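Local coordinates for D-alanyl transferase DltD (Enterococcus faecalis, PDB 6O93), which probably takes part in the D-alanylation of lipoteichoic acid in the Gram-positive cell wall, as a membrane-associated member of the SGNH-hydrolase clan, at residues E281-E285 against K286-V290; M183-R186 against F187-R190; A76-Q79 against S80-A84. All coordinates share one frame; numbering follows the deposited sequence.

Interaction 1 (E281-E285 against K286-V290)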
loop_
_atom_site.group_PDB
_atom_site.type_symbol
_atom_site.label_atom_id
_atom_site.label_comp_id
_atom_site.label_asym_id
_atom_site.label_seq_id
_atom_site.Cartn_x
_atom_site.Cartn_y
_atom_site.Cartn_z
ATOM N N GLU A 281 11.594 -7.900 -1.293
ATOM C CA GLU A 281 12.397 -8.669 -2.237
ATOM C C GLU A 281 11.984 -8.378 -3.676
ATOM O O GLU A 281 12.839 -8.264 -4.560
ATOM C CB GLU A 281 12.285 -10.165 -1.935
ATOM C CG GLU A 281 12.984 -11.046 -2.971
ATOM C CD GLU A 281 13.253 -12.459 -2.480
ATOM O OE1 GLU A 281 13.091 -12.721 -1.269
ATOM O OE2 GLU A 281 13.631 -13.311 -3.310
ATOM N N GLN A 282 10.679 -8.247 -3.930
ATOM C CA GLN A 282 10.222 -7.930 -5.280
ATOM C C GLN A 282 10.719 -6.558 -5.721
ATOM O O GLN A 282 11.111 -6.374 -6.880
ATOM C CB GLN A 282 8.695 -7.989 -5.351
ATOM C CG GLN A 282 8.108 -9.368 -5.098
ATOM C CD GLN A 282 8.544 -10.391 -6.132
ATOM O OE1 GLN A 282 8.652 -10.088 -7.320
ATOM N NE2 GLN A 282 8.802 -11.611 -5.680
ATOM N N LEU A 283 10.704 -5.581 -4.812
ATOM C CA LEU A 283 11.181 -4.245 -5.153
ATOM C C LEU A 283 12.683 -4.246 -5.413
ATOM O O LEU A 283 13.154 -3.616 -6.365
ATOM C CB LEU A 283 10.829 -3.266 -4.034
ATOM C CG LEU A 283 9.330 -3.014 -3.854
ATOM C CD1 LEU A 283 9.024 -2.477 -2.462
ATOM C CD2 LEU A 283 8.825 -2.051 -4.924
ATOM N N ALA A 284 13.448 -4.959 -4.584
ATOM C CA ALA A 284 14.895 -5.006 -4.761
ATOM C C ALA A 284 15.288 -5.760 -6.024
ATOM O O ALA A 284 16.274 -5.396 -6.676
ATOM C CB ALA A 284 15.552 -5.648 -3.538
ATOM N N GLU A 285 14.540 -6.806 -6.386
ATOM C CA GLU A 285 14.890 -7.588 -7.569
ATOM C C GLU A 285 14.764 -6.769 -8.848
ATOM O O GLU A 285 15.467 -7.043 -9.826
ATOM C CB GLU A 285 14.013 -8.838 -7.656
ATOM C CG GLU A 285 14.407 -9.927 -6.676
ATOM C CD GLU A 285 13.418 -11.074 -6.643
ATOM O OE1 GLU A 285 12.544 -11.137 -7.534
ATOM O OE2 GLU A 285 13.517 -11.913 -5.724
ATOM N N LYS A 286 13.885 -5.768 -8.863
ATOM C CA LYS A 286 13.710 -4.903 -10.021
ATOM C C LYS A 286 14.384 -3.547 -9.837
ATOM O O LYS A 286 14.101 -2.611 -10.592
ATOM C CB LYS A 286 12.219 -4.726 -10.322
ATOM C CG LYS A 286 11.501 -6.021 -10.694
ATOM C CD LYS A 286 12.038 -6.614 -11.989
ATOM C CE LYS A 286 11.393 -7.952 -12.303
ATOM N NZ LYS A 286 12.067 -8.629 -13.446
ATOM N N ASN A 287 15.274 -3.426 -8.852
ATOM C CA ASN A 287 16.056 -2.207 -8.652
ATOM C C ASN A 287 15.146 -0.988 -8.518
ATOM O O ASN A 287 15.394 0.064 -9.109
ATOM C CB ASN A 287 17.061 -2.014 -9.791
ATOM C CG ASN A 287 18.067 -0.916 -9.505
ATOM O OD1 ASN A 287 18.124 0.091 -10.212
ATOM N ND2 ASN A 287 18.864 -1.102 -8.460
ATOM N N VAL A 288 14.079 -1.134 -7.738
ATOM C CA VAL A 288 13.110 -0.064 -7.533
ATOM C C VAL A 288 13.562 0.791 -6.357
ATOM O O VAL A 288 13.814 0.275 -5.262
ATOM C CB VAL A 288 11.704 -0.634 -7.285
ATOM C CG1 VAL A 288 10.680 0.493 -7.200
ATOM C CG2 VAL A 288 11.327 -1.631 -8.373
ATOM N N ASP A 289 13.659 2.098 -6.585
ATOM C CA ASP A 289 13.950 3.059 -5.530
ATOM C C ASP A 289 12.637 3.433 -4.853
ATOM O O ASP A 289 11.686 3.845 -5.524
ATOM C CB ASP A 289 14.638 4.294 -6.113
ATOM C CG ASP A 289 15.313 5.151 -5.056
ATOM O OD1 ASP A 289 15.369 4.734 -3.878
ATOM O OD2 ASP A 289 15.794 6.248 -5.412
ATOM N N VAL A 290 12.577 3.281 -3.532
ATOM C CA VAL A 290 11.310 3.323 -2.812
ATOM C C VAL A 290 11.415 4.265 -1.624
ATOM O O VAL A 290 12.395 4.229 -0.873
ATOM C CB VAL A 290 10.888 1.917 -2.338
ATOM C CG1 VAL A 290 9.513 1.968 -1.686
ATOM C CG2 VAL A 290 10.906 0.941 -3.499
HETATM O O HOH W 1 18.962 -3.237 -7.044
#
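Leu283 and Val288 meet where helix 272-285 ends in a Schellman motif and the chain turns back into strand 289-294 of the parallel sheet. The two bonds that define the motif differ in shape. Val288 N gives a nearly straight hydrogen bond to Leu283 O (3.0 Å, N-H...O 165°), its donor moderately tilted from the carbonyl plane. Asn287 N reaches Ala284 O at 3.1 Å from above that carbonyl's plane rather than on a lone pair. Asn287 is the C-prime residue, and its positive phi of 55° reverses the chain. Lys286 N is held more loosely, by weak bonds shared between Gln282 O and Leu283 O, so Leu283 O takes one firm and one weak donor. A water accepts from Asn287 ND2 (2.6 Å) and gives a weak bond to Ala284 O, while OD1 of the same amide is bonded to Asn96.

Beside the turn, Leu283 makes apolar contacts with Val288 and Val290. Its CD2 lies 3.9 Å from CG1 of Val288 and equally far from CG2 of Val290, whose side chain crosses the leucine at about a right angle. Val288 CG1 stands anti to its own backbone nitrogen (chi1 -175°), which leaves CG2 over the helix end, 3.4 Å from Leu283 O. Lys286, partly exposed, bends at chi2, its CB and CG lying near Gln282 O; NZ leads away to a long, weak ion pair with Asp92.

Leu283 also packs on Ile87 of helix 80-90, and Gln282 sends OE1 to His88 of the same helix. Val288 and Val290 touch Ala99 and Phe101, so the turn is seated between helix 80-90 and the adjacent strand 98-102.

Interaction 2 (M183-R186 against F187-R190)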
loop_
_atom_site.group_PDB
_atom_site.type_symbol
_atom_site.label_atom_id
_atom_site.label_comp_id
_atom_site.label_asym_id
_atom_site.label_seq_id
_atom_site.Cartn_x
_atom_site.Cartn_y
_atom_site.Cartn_z
ATOM N N MET A 183 -3.248 -21.943 -20.144
ATOM C CA MET A 183 -4.598 -22.066 -20.687
ATOM C C MET A 183 -5.540 -21.052 -20.054
ATOM O O MET A 183 -6.313 -20.384 -20.749
ATOM C CB MET A 183 -5.133 -23.478 -20.463
ATOM C CG MET A 183 -4.491 -24.541 -21.315
ATOM S SD MET A 183 -5.309 -26.124 -21.076
ATOM C CE MET A 183 -4.187 -27.204 -21.962
ATOM N N ASN A 184 -5.505 -20.940 -18.725
ATOM C CA ASN A 184 -6.407 -20.020 -18.040
ATOM C C ASN A 184 -6.022 -18.570 -18.297
ATOM O O ASN A 184 -6.897 -17.702 -18.403
ATOM C CB ASN A 184 -6.413 -20.315 -16.542
ATOM C CG ASN A 184 -7.288 -21.496 -16.187
ATOM O OD1 ASN A 184 -8.450 -21.330 -15.820
ATOM N ND2 ASN A 184 -6.737 -22.698 -16.301
ATOM N N LEU A 185 -4.722 -18.288 -18.400
ATOM C CA LEU A 185 -4.279 -16.917 -18.628
ATOM C C LEU A 185 -4.860 -16.344 -19.914
ATOM O O LEU A 185 -5.095 -15.133 -19.999
ATOM C CB LEU A 185 -2.751 -16.858 -18.655
ATOM C CG LEU A 185 -2.091 -16.881 -17.273
ATOM C CD1 LEU A 185 -0.602 -17.155 -17.389
ATOM C CD2 LEU A 185 -2.334 -15.571 -16.541
ATOM N N ARG A 186 -5.103 -17.187 -20.921
ATOM C CA ARG A 186 -5.758 -16.704 -22.133
ATOM C C ARG A 186 -7.111 -16.084 -21.809
ATOM O O ARG A 186 -7.479 -15.047 -22.372
ATOM C CB ARG A 186 -5.916 -17.845 -23.140
ATOM C CG ARG A 186 -4.593 -18.373 -23.678
ATOM C CD ARG A 186 -4.791 -19.549 -24.620
ATOM N NE ARG A 186 -5.539 -19.183 -25.819
ATOM C CZ ARG A 186 -5.978 -20.053 -26.724
ATOM N NH1 ARG A 186 -5.750 -21.353 -26.571
ATOM N NH2 ARG A 186 -6.650 -19.624 -27.784
ATOM N N PHE A 187 -7.865 -16.698 -20.894
ATOM C CA PHE A 187 -9.130 -16.108 -20.472
ATOM C C PHE A 187 -8.904 -14.919 -19.545
ATOM O O PHE A 187 -9.559 -13.880 -19.690
ATOM C CB PHE A 187 -9.997 -17.158 -19.781
ATOM C CG PHE A 187 -10.405 -18.289 -20.675
ATOM C CD1 PHE A 187 -11.546 -18.194 -21.449
ATOM C CD2 PHE A 187 -9.651 -19.449 -20.736
ATOM C CE1 PHE A 187 -11.927 -19.234 -22.274
ATOM C CE2 PHE A 187 -10.025 -20.490 -21.555
ATOM C CZ PHE A 187 -11.164 -20.382 -22.327
ATOM N N LEU A 188 -7.979 -15.050 -18.592
ATOM C CA LEU A 188 -7.785 -14.002 -17.596
ATOM C C LEU A 188 -7.297 -12.707 -18.235
ATOM O O LEU A 188 -7.705 -11.615 -17.826
ATOM C CB LEU A 188 -6.803 -14.476 -16.525
ATOM C CG LEU A 188 -7.293 -15.636 -15.657
ATOM C CD1 LEU A 188 -6.144 -16.250 -14.866
ATOM C CD2 LEU A 188 -8.397 -15.169 -14.715
ATOM N N ASN A 189 -6.415 -12.804 -19.234
ATOM C CA ASN A 189 -5.936 -11.605 -19.914
ATOM C C ASN A 189 -7.036 -10.973 -20.757
ATOM O O ASN A 189 -7.148 -9.744 -20.823
ATOM C CB ASN A 189 -4.723 -11.939 -20.780
ATOM C CG ASN A 189 -3.439 -11.998 -19.981
ATOM O OD1 ASN A 189 -3.176 -11.137 -19.142
ATOM N ND2 ASN A 189 -2.634 -13.024 -20.231
ATOM N N ARG A 190 -7.857 -11.795 -21.412
ATOM C CA ARG A 190 -8.988 -11.259 -22.158
ATOM C C ARG A 190 -9.967 -10.556 -21.226
ATOM O O ARG A 190 -10.486 -9.482 -21.551
ATOM C CB ARG A 190 -9.680 -12.383 -22.930
ATOM C CG ARG A 190 -10.865 -11.939 -23.770
ATOM C CD ARG A 190 -10.481 -10.859 -24.773
ATOM N NE ARG A 190 -11.566 -10.572 -25.707
ATOM C CZ ARG A 190 -11.600 -9.519 -26.519
ATOM N NH1 ARG A 190 -10.607 -8.637 -26.513
ATOM N NH2 ARG A 190 -12.632 -9.345 -27.333
#
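Phe187 lies along the preceding turn of helix 175-195 and touches the carbonyl oxygens of Met183 and Asn184. Its CB is 3.4 Å from Asn184 O. CG stands beside the backbone nitrogen (chi1 -64°), turning the ring back toward the start of the helix, and passes the carbonyl carbon of Arg186. CD2 then comes 3.5 Å from Met183 O, which approaches obliquely, while Asn184 O lies at the ring edge, near its plane. CE2 is the last atom to meet this turn, again at Met183 O.

The backbone beneath is helical. Asn184 O receives Leu188 N at 2.9 Å in the carbonyl plane, plus a weak bond from Phe187 N; Leu185 O takes Asn189 N at 2.8 Å. The next bond, Arg190 N to Arg186 O, is weak.

On another side of the helix Leu188 CG sits 3.5 Å from Asn184 O, and its CD1 is in looser apolar contact with Leu185 CD2 (4.2 Å). Leu188, Asn189 and Leu185 touch Gln124, Leu125 and Ala132 of helix 124-132, respectively. Asn184 adds Tyr128 there and returns its ND2 to Tyr180 O, one turn earlier.

The contact is therefore mainly backbone hydrogen bonding with C-H groups laid against carbonyl oxygens: the leucines serve the helix-helix interface, whereas the aromatic ring and both arginines belong to an exposed flank.

Interaction 3 (A76-Q79 against S80-A84). With PO4 (phosphate ion), chain F.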
loop_
_atom_site.group_PDB
_atom_site.type_symbol
_atom_site.label_atom_id
_atom_site.label_comp_id
_atom_site.label_asym_id
_atom_site.label_seq_id
_atom_site.Cartn_x
_atom_site.Cartn_y
_atom_site.Cartn_z
ATOM N N ALA A 76 -8.804 -0.559 1.480
ATOM C CA ALA A 76 -8.994 -1.301 2.719
ATOM C C ALA A 76 -8.818 -2.790 2.460
ATOM O O ALA A 76 -9.494 -3.364 1.602
ATOM C CB ALA A 76 -10.381 -1.023 3.297
ATOM N N GLY A 77 -7.900 -3.411 3.198
ATOM C CA GLY A 77 -7.683 -4.839 3.112
ATOM C C GLY A 77 -6.525 -5.282 2.241
ATOM O O GLY A 77 -6.282 -6.491 2.142
ATOM N N THR A 78 -5.804 -4.356 1.605
ATOM C CA THR A 78 -4.660 -4.704 0.758
ATOM C C THR A 78 -3.385 -4.502 1.572
ATOM O O THR A 78 -2.943 -3.370 1.783
ATOM C CB THR A 78 -4.642 -3.869 -0.521
ATOM O OG1 THR A 78 -4.581 -2.476 -0.197
ATOM C CG2 THR A 78 -5.889 -4.135 -1.359
ATOM N N GLN A 79 -2.788 -5.608 2.022
ATOM C CA GLN A 79 -1.571 -5.573 2.815
ATOM C C GLN A 79 -0.390 -6.083 1.977
ATOM O O GLN A 79 -0.474 -6.155 0.741
ATOM C CB GLN A 79 -1.790 -6.370 4.108
ATOM C CG GLN A 79 -2.965 -5.855 4.936
ATOM C CD GLN A 79 -2.988 -6.398 6.356
ATOM O OE1 GLN A 79 -2.085 -7.123 6.778
ATOM N NE2 GLN A 79 -4.029 -6.047 7.102
ATOM N N SER A 80 0.709 -6.434 2.651
ATOM C CA SER A 80 1.977 -6.627 1.952
ATOM C C SER A 80 1.919 -7.804 0.985
ATOM O O SER A 80 2.491 -7.741 -0.108
ATOM C CB SER A 80 3.108 -6.823 2.958
ATOM O OG SER A 80 3.379 -5.620 3.654
ATOM N N LEU A 81 1.247 -8.889 1.371
ATOM C CA LEU A 81 1.216 -10.071 0.515
ATOM C C LEU A 81 0.518 -9.766 -0.804
ATOM O O LEU A 81 1.016 -10.113 -1.881
ATOM C CB LEU A 81 0.529 -11.226 1.241
ATOM C CG LEU A 81 0.636 -12.600 0.574
ATOM C CD1 LEU A 81 2.089 -13.034 0.447
ATOM C CD2 LEU A 81 -0.155 -13.624 1.357
ATOM N N THR A 82 -0.642 -9.108 -0.738
ATOM C CA THR A 82 -1.317 -8.659 -1.950
ATOM C C THR A 82 -0.409 -7.761 -2.778
ATOM O O THR A 82 -0.293 -7.925 -3.998
ATOM C CB THR A 82 -2.606 -7.919 -1.587
ATOM O OG1 THR A 82 -3.534 -8.825 -0.980
ATOM C CG2 THR A 82 -3.239 -7.299 -2.826
ATOM N N GLN A 83 0.244 -6.796 -2.125
ATOM C CA GLN A 83 1.068 -5.832 -2.846
ATOM C C GLN A 83 2.297 -6.488 -3.461
ATOM O O GLN A 83 2.739 -6.079 -4.541
ATOM C CB GLN A 83 1.483 -4.698 -1.908
ATOM C CG GLN A 83 0.320 -3.872 -1.370
ATOM C CD GLN A 83 -0.336 -3.016 -2.439
ATOM O OE1 GLN A 83 -0.114 -3.214 -3.632
ATOM N NE2 GLN A 83 -1.145 -2.053 -2.012
ATOM N N ALA A 84 2.862 -7.498 -2.797
ATOM C CA ALA A 84 4.014 -8.193 -3.362
ATOM C C ALA A 84 3.681 -8.783 -4.727
ATOM O O ALA A 84 4.513 -8.762 -5.642
ATOM C CB ALA A 84 4.492 -9.283 -2.402
HETATM P P PO4 F . -6.515 -1.040 6.115
HETATM O O1 PO4 F . -6.071 -2.247 5.322
HETATM O O2 PO4 F . -5.569 -0.826 7.274
HETATM O O3 PO4 F . -7.914 -1.263 6.640
HETATM O O4 PO4 F . -6.509 0.182 5.229
HETATM O O HOH W 2 -4.430 -8.293 1.335
#
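Gln79, with Thr78 before it, meets Thr82 and Gln83 where the loop after strand 69-73 passes into helix 80-90. Gln79 occupies the N-cap position and acts through its backbone: its carbonyl oxygen accepts the N-H of Gln83 at 3.0 Å, nearly along the C=O axis and close to straight (161°). Gln83 also folds its side chain back over that carbonyl. With CG beside the backbone nitrogen (chi1 -63°), CG lies 3.2 Å from Gln79 O; the bend at chi2 then turns the amide toward the C-terminal ends of strands 69-73 and 40-44, where NE2 bonds to Leu73 O and, weakly, to Gly45 O. Thr82 contributes its CB, 3.6 Å from Gln79 O.

Thr78 lies alongside, its CB 4.4 Å from Thr82 CG2. With chi1 at 59°, OG1 sits between the backbone nitrogen and carbonyl carbon and bonds to Glu75 O and Gly45 O. A water ties loop to helix: it donates to Gly77 O (2.7 Å), accepts from Gln79 N and hydrogen-bonds with Thr82 OG1.

Just before Thr78, Gly77 N donates to phosphate O1 (3.0 Å). This ion, probably from the crystallisation liquor, also bonds to Ser47, part of a possible Ser-His-Asp triad with His349 and Asp346.

Ser80 reaches Glu272 and packs on helix 272-285. Thr78 and Thr82 meet helix 115-121, and Leu81 extends to helix 139-148.

Interactions 1 and 3 treat opposite helix ends: 76-84 starts helix 80-90, whereas 281-290 finishes helix 272-285. These helices pack together, and the contacts touch where Gln282 CG meets Ala84 O at 3.7 Å. Interaction 3 is a buried contact close to the chain centre, with a water, polar side chains and a phosphate near the possible catalytic serine. Interaction 1 is partly buried and pairs apolar contacts of Leu283, Val288 and Val290 with the more exposed polar residues Glu285, Lys286 and Asn287. Interaction 2 stands apart at the surface, its nearest atoms about 15 Å from either of the others; lying mid-helix, it relies on regular backbone bonding, without a cap, and shares no element with them.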